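Side-chain contacts in putative rRNA methyltransferase (Sorangium cellulosum, PDB 4RWZ), which methylates the 16S rRNA of the 30S ribosomal subunit to confer aminoglycoside resistance, probably at the N1 position of an adenine: residues A[113-118]-A[137-142]; A[169-174]-A[209-214]. All blocks are in the same frame, centred on the assembly; numbering follows the deposited sequence.

Contact 1: A[113-118]-A[137-142]; sequences ALVLPE and ALLNQS
Asn140 OD1, just past the Leu139 that packs against Leu114 and Val115, is held by two donors from Ser142: the hydroxyl OG at 2.6 Å and the backbone N at 2.9 Å. The two reach the carbonyl oxygen from opposite faces of the amide, each tilted about 23° from its plane, and the backbone bond makes an Asx turn where the chain leaves the strand. With ND2 hydrogen-bonded to Thr206 OG1, both ends of the amide are engaged and its rotation should be well fixed.

Across the contact itself all is apolar. Leu139 faces two consecutive helix residues, Leu114 and Val115, and touches each with a different methyl. Its CD1 meets Val115 CG1 at 3.6 Å, the two side chains reaching toward each other tip to tip. CD2 instead meets Leu114 CD1 at 3.9 Å, and here the side chains lie at a slant to one another. The same Leu114 methyl also reaches Ala137 CB at 4.1 Å, bridging two strand residues that face the helix on one side of the sheet. Val115 can offer CG1 because this branch stands anti to the carbonyl carbon (chi1 -56°). All four residues are buried.

Farther along, a cis peptide bond precedes Pro117, and the chain is drawn together by the bond from Glu118 N to Ala113 O (2.9 Å); Glu118 is the N-cap of the next helix. Leu111, one turn earlier, and Pro106 also touch Leu139, while Leu122 and Leu125 of helix 119-127 pack on Leu114. Helix 108-115 thus rests its C-terminal end on the C-terminal end of strand 133-139, an interior strand of the sheet between 98-104 and 207-213.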
loop_
_atom_site.group_PDB
_atom_site.type_symbol
_atom_site.label_atom_id
_atom_site.label_comp_id
_atom_site.label_asym_id
_atom_site.label_seq_id
_atom_site.Cartn_x
_atom_site.Cartn_y
_atom_site.Cartn_z
ATOM N N ALA A 113 -8.922 -4.507 9.541
ATOM C CA ALA A 113 -8.326 -5.702 8.969
ATOM C C ALA A 113 -6.877 -5.833 9.465
ATOM O O ALA A 113 -6.368 -6.950 9.572
ATOM C CB ALA A 113 -8.394 -5.660 7.398
ATOM N N LEU A 114 -6.177 -4.713 9.736
ATOM C CA LEU A 114 -4.761 -4.825 10.167
ATOM C C LEU A 114 -4.618 -5.060 11.666
ATOM O O LEU A 114 -3.578 -5.609 12.159
ATOM C CB LEU A 114 -3.955 -3.524 9.799
ATOM C CG LEU A 114 -3.883 -3.266 8.281
ATOM C CD1 LEU A 114 -3.392 -1.777 8.060
ATOM C CD2 LEU A 114 -2.896 -4.200 7.634
ATOM N N VAL A 115 -5.642 -4.660 12.429
ATOM C CA VAL A 115 -5.517 -4.799 13.900
ATOM C C VAL A 115 -6.343 -5.925 14.505
ATOM O O VAL A 115 -6.091 -6.297 15.666
ATOM C CB VAL A 115 -5.777 -3.485 14.672
ATOM C CG1 VAL A 115 -4.819 -2.375 14.159
ATOM C CG2 VAL A 115 -7.217 -3.036 14.540
ATOM N N LEU A 116 -7.352 -6.437 13.784
ATOM C CA LEU A 116 -8.131 -7.552 14.348
ATOM C C LEU A 116 -7.299 -8.846 14.452
ATOM O O LEU A 116 -7.256 -9.481 15.530
ATOM C CB LEU A 116 -9.476 -7.757 13.616
ATOM C CG LEU A 116 -10.416 -6.546 13.861
ATOM C CD1 LEU A 116 -11.737 -6.645 13.094
ATOM C CD2 LEU A 116 -10.634 -6.318 15.357
ATOM N N PRO A 117 -6.647 -9.285 13.366
ATOM C CA PRO A 117 -6.676 -8.846 11.973
ATOM C C PRO A 117 -7.564 -9.763 11.175
ATOM O O PRO A 117 -8.156 -10.711 11.715
ATOM C CB PRO A 117 -5.218 -9.017 11.531
ATOM C CG PRO A 117 -4.834 -10.328 12.230
ATOM C CD PRO A 117 -5.580 -10.292 13.585
ATOM N N GLU A 118 -7.677 -9.467 9.881
ATOM C CA GLU A 118 -8.467 -10.289 8.967
ATOM C C GLU A 118 -7.558 -10.989 7.972
ATOM O O GLU A 118 -6.928 -10.319 7.166
ATOM C CB GLU A 118 -9.525 -9.425 8.222
ATOM C CG GLU A 118 -10.484 -8.751 9.194
ATOM C CD GLU A 118 -11.352 -7.706 8.467
ATOM O OE1 GLU A 118 -11.471 -7.836 7.236
ATOM O OE2 GLU A 118 -11.860 -6.757 9.097
ATOM N N ALA A 137 2.677 0.470 8.299
ATOM C CA ALA A 137 1.324 1.009 8.426
ATOM C C ALA A 137 1.329 2.132 9.473
ATOM O O ALA A 137 1.881 1.969 10.588
ATOM C CB ALA A 137 0.330 -0.100 8.803
ATOM N N LEU A 138 0.697 3.251 9.119
ATOM C CA LEU A 138 0.492 4.361 10.065
ATOM C C LEU A 138 -0.987 4.364 10.397
ATOM O O LEU A 138 -1.818 4.650 9.522
ATOM C CB LEU A 138 0.838 5.709 9.459
ATOM C CG LEU A 138 2.312 6.104 9.576
ATOM C CD1 LEU A 138 2.735 6.284 11.034
ATOM C CD2 LEU A 138 3.175 5.058 8.924
ATOM N N LEU A 139 -1.313 4.080 11.650
ATOM C CA LEU A 139 -2.688 3.728 12.023
ATOM C C LEU A 139 -3.255 4.812 12.938
ATOM O O LEU A 139 -2.640 5.146 13.947
ATOM C CB LEU A 139 -2.734 2.370 12.744
ATOM C CG LEU A 139 -2.150 1.152 12.002
ATOM C CD1 LEU A 139 -2.312 -0.115 12.839
ATOM C CD2 LEU A 139 -2.776 1.025 10.632
ATOM N N ASN A 140 -4.448 5.311 12.639
ATOM C CA ASN A 140 -4.988 6.400 13.427
ATOM C C ASN A 140 -6.498 6.216 13.351
ATOM O O ASN A 140 -7.041 5.947 12.269
ATOM C CB ASN A 140 -4.525 7.716 12.795
ATOM C CG ASN A 140 -5.033 8.935 13.522
ATOM O OD1 ASN A 140 -6.224 9.208 13.526
ATOM N ND2 ASN A 140 -4.123 9.660 14.170
ATOM N N GLN A 141 -7.160 6.307 14.509
ATOM C CA GLN A 141 -8.576 6.001 14.606
ATOM C C GLN A 141 -9.493 7.158 14.301
ATOM O O GLN A 141 -10.716 7.007 14.353
ATOM C CB GLN A 141 -8.893 5.454 16.003
ATOM C CG GLN A 141 -8.232 4.141 16.247
ATOM C CD GLN A 141 -8.746 3.473 17.474
ATOM O OE1 GLN A 141 -9.790 3.849 18.008
ATOM N NE2 GLN A 141 -8.012 2.474 17.945
ATOM N N SER A 142 -8.927 8.274 13.900
ATOM C CA SER A 142 -9.744 9.436 13.516
ATOM C C SER A 142 -10.058 9.482 12.013
ATOM O O SER A 142 -10.674 10.443 11.537
ATOM C CB SER A 142 -9.114 10.747 14.011
ATOM O OG SER A 142 -7.930 11.109 13.292
#

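Contact 2: A[169-174]-A[209-214]; sequences PAYRAA and LTAEAI
Two different first torsions bring Tyr171 and Leu209 together: the tyrosine CG stands anti to its own carbonyl carbon (chi1 -87°), sending the ring from the helix toward the sheet, whereas the leucine CG is opposite its backbone N (chi1 178°) and extends to meet it. The side chains approach from opposite directions, and Leu209 CD2 comes to 3.6 Å from Tyr171 OH and 4.1 Å from Tyr171 CZ. Nearer the root of the ring, Tyr171 CD2 lies 4.2 Å from Ala211 CB. Both strand residues approach the tyrosine ring obliquely, Leu209 near the hydroxyl end and Ala211 near CD2, so one aromatic side chain spans two successive positions on the same side of the strand.

The hydroxyl needs a polar partner in these apolar surroundings and has one in Leu114 O, to which Tyr171 OH is hydrogen-bonded. Leu122, Phe176, Ile178 and Pro117 also touch the tyrosine. Thr210 points away from the helix and bonds through OG1 to Thr180 N of the adjoining strand.

Helix 160-172 is thereby laid on antiparallel strand 207-213, which is inserted between strands 133-139 and 176-183. That reversed strand, giving the order 3-2-1-4-5-7-6, is the signature of the Rossmann-like fold of class I methyltransferases.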
loop_
_atom_site.group_PDB
_atom_site.type_symbol
_atom_site.label_atom_id
_atom_site.label_comp_id
_atom_site.label_asym_id
_atom_site.label_seq_id
_atom_site.Cartn_x
_atom_site.Cartn_y
_atom_site.Cartn_z
ATOM N N PRO A 169 0.794 -13.986 15.904
ATOM C CA PRO A 169 0.549 -15.279 15.264
ATOM C C PRO A 169 -0.223 -15.147 13.956
ATOM O O PRO A 169 0.081 -15.876 13.000
ATOM C CB PRO A 169 -0.313 -16.028 16.297
ATOM C CG PRO A 169 -0.050 -15.352 17.609
ATOM C CD PRO A 169 0.164 -13.903 17.238
ATOM N N ALA A 170 -1.171 -14.213 13.911
ATOM C CA ALA A 170 -2.009 -14.027 12.732
ATOM C C ALA A 170 -1.165 -13.455 11.586
ATOM O O ALA A 170 -1.323 -13.831 10.408
ATOM C CB ALA A 170 -3.137 -13.103 13.050
ATOM N N TYR A 171 -0.296 -12.505 11.890
ATOM C CA TYR A 171 0.573 -11.987 10.834
ATOM C C TYR A 171 1.494 -13.113 10.323
ATOM O O TYR A 171 1.669 -13.266 9.109
ATOM C CB TYR A 171 1.395 -10.762 11.328
ATOM C CG TYR A 171 0.645 -9.456 11.147
ATOM C CD1 TYR A 171 -0.513 -9.187 11.869
ATOM C CD2 TYR A 171 1.091 -8.481 10.235
ATOM C CE1 TYR A 171 -1.226 -7.993 11.698
ATOM C CE2 TYR A 171 0.415 -7.287 10.066
ATOM C CZ TYR A 171 -0.754 -7.051 10.800
ATOM O OH TYR A 171 -1.447 -5.866 10.615
ATOM N N ARG A 172 2.044 -13.920 11.245
ATOM C CA ARG A 172 2.880 -15.034 10.823
ATOM C C ARG A 172 2.059 -15.989 9.934
ATOM O O ARG A 172 2.594 -16.575 8.978
ATOM C CB ARG A 172 3.432 -15.827 12.037
ATOM C CG ARG A 172 4.653 -15.238 12.546
ATOM C CD ARG A 172 5.343 -16.212 13.564
ATOM N NE ARG A 172 6.532 -15.593 14.108
ATOM C CZ ARG A 172 6.853 -15.630 15.397
ATOM N NH1 ARG A 172 6.064 -16.267 16.258
ATOM N NH2 ARG A 172 7.970 -15.045 15.821
ATOM N N ALA A 173 0.790 -16.189 10.300
ATOM C CA ALA A 173 -0.073 -17.099 9.542
ATOM C C ALA A 173 -0.320 -16.555 8.129
ATOM O O ALA A 173 -0.886 -17.273 7.303
ATOM C CB ALA A 173 -1.408 -17.349 10.263
ATOM N N ALA A 174 -0.042 -15.262 7.898
ATOM C CA ALA A 174 -0.151 -14.668 6.540
ATOM C C ALA A 174 1.190 -14.457 5.840
ATOM O O ALA A 174 1.239 -13.812 4.796
ATOM C CB ALA A 174 -0.959 -13.294 6.567
ATOM N N LEU A 209 3.118 0.394 12.753
ATOM C CA LEU A 209 3.224 -1.046 12.856
ATOM C C LEU A 209 3.988 -1.481 11.623
ATOM O O LEU A 209 3.628 -1.078 10.527
ATOM C CB LEU A 209 1.821 -1.672 12.847
ATOM C CG LEU A 209 1.694 -3.196 12.899
ATOM C CD1 LEU A 209 2.243 -3.676 14.233
ATOM C CD2 LEU A 209 0.201 -3.542 12.744
ATOM N N THR A 210 5.041 -2.270 11.766
ATOM C CA THR A 210 5.777 -2.686 10.571
ATOM C C THR A 210 5.960 -4.194 10.648
ATOM O O THR A 210 5.921 -4.788 11.720
ATOM C CB THR A 210 7.198 -2.023 10.421
ATOM O OG1 THR A 210 8.078 -2.558 11.415
ATOM C CG2 THR A 210 7.133 -0.484 10.512
ATOM N N ALA A 211 6.081 -4.844 9.498
ATOM C CA ALA A 211 6.345 -6.264 9.512
ATOM C C ALA A 211 7.167 -6.651 8.299
ATOM O O ALA A 211 7.139 -5.967 7.264
ATOM C CB ALA A 211 5.010 -7.064 9.537
ATOM N N GLU A 212 7.895 -7.737 8.422
ATOM C CA GLU A 212 8.764 -8.186 7.333
ATOM C C GLU A 212 8.130 -9.367 6.605
ATOM O O GLU A 212 7.651 -10.294 7.252
ATOM C CB GLU A 212 10.130 -8.622 7.905
ATOM C CG GLU A 212 11.107 -9.146 6.833
ATOM C CD GLU A 212 12.453 -9.596 7.437
ATOM O OE1 GLU A 212 12.712 -9.283 8.605
ATOM O OE2 GLU A 212 13.225 -10.292 6.759
ATOM N N ALA A 213 8.170 -9.356 5.277
ATOM C CA ALA A 213 7.634 -10.494 4.533
ATOM C C ALA A 213 8.604 -11.642 4.714
ATOM O O ALA A 213 9.797 -11.517 4.397
ATOM C CB ALA A 213 7.487 -10.146 3.061
ATOM N N ILE A 214 8.102 -12.752 5.242
ATOM C CA ILE A 214 8.956 -13.912 5.445
ATOM C C ILE A 214 8.638 -15.138 4.607
ATOM O O ILE A 214 7.641 -15.222 3.877
ATOM C CB ILE A 214 8.980 -14.328 6.955
ATOM C CG1 ILE A 214 7.563 -14.574 7.433
ATOM C CG2 ILE A 214 9.727 -13.260 7.801
ATOM C CD1 ILE A 214 7.429 -15.060 8.886
#

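From the N terminus, helix 108-115 leads through helix 119-127 into strand 133-139, and contact 1 closes this excursion by bringing 113-118 back against 137-142. The chain then runs on into helix 160-172, strand 176-183 and, after an unmodelled stretch, strand 207-213, where contact 2 closes a second loop between 169-174 and 209-214. The loops lie in series, neither nested nor crossed, with centres about 14 Å apart. They are nevertheless joined: Ala137 N probably bonds to Leu209 O (2.9 Å) between neighbouring strands, and Pro117 CG packs 3.4 Å from Ala170 CB. Together they fix two helices over adjoining strands of one sheet.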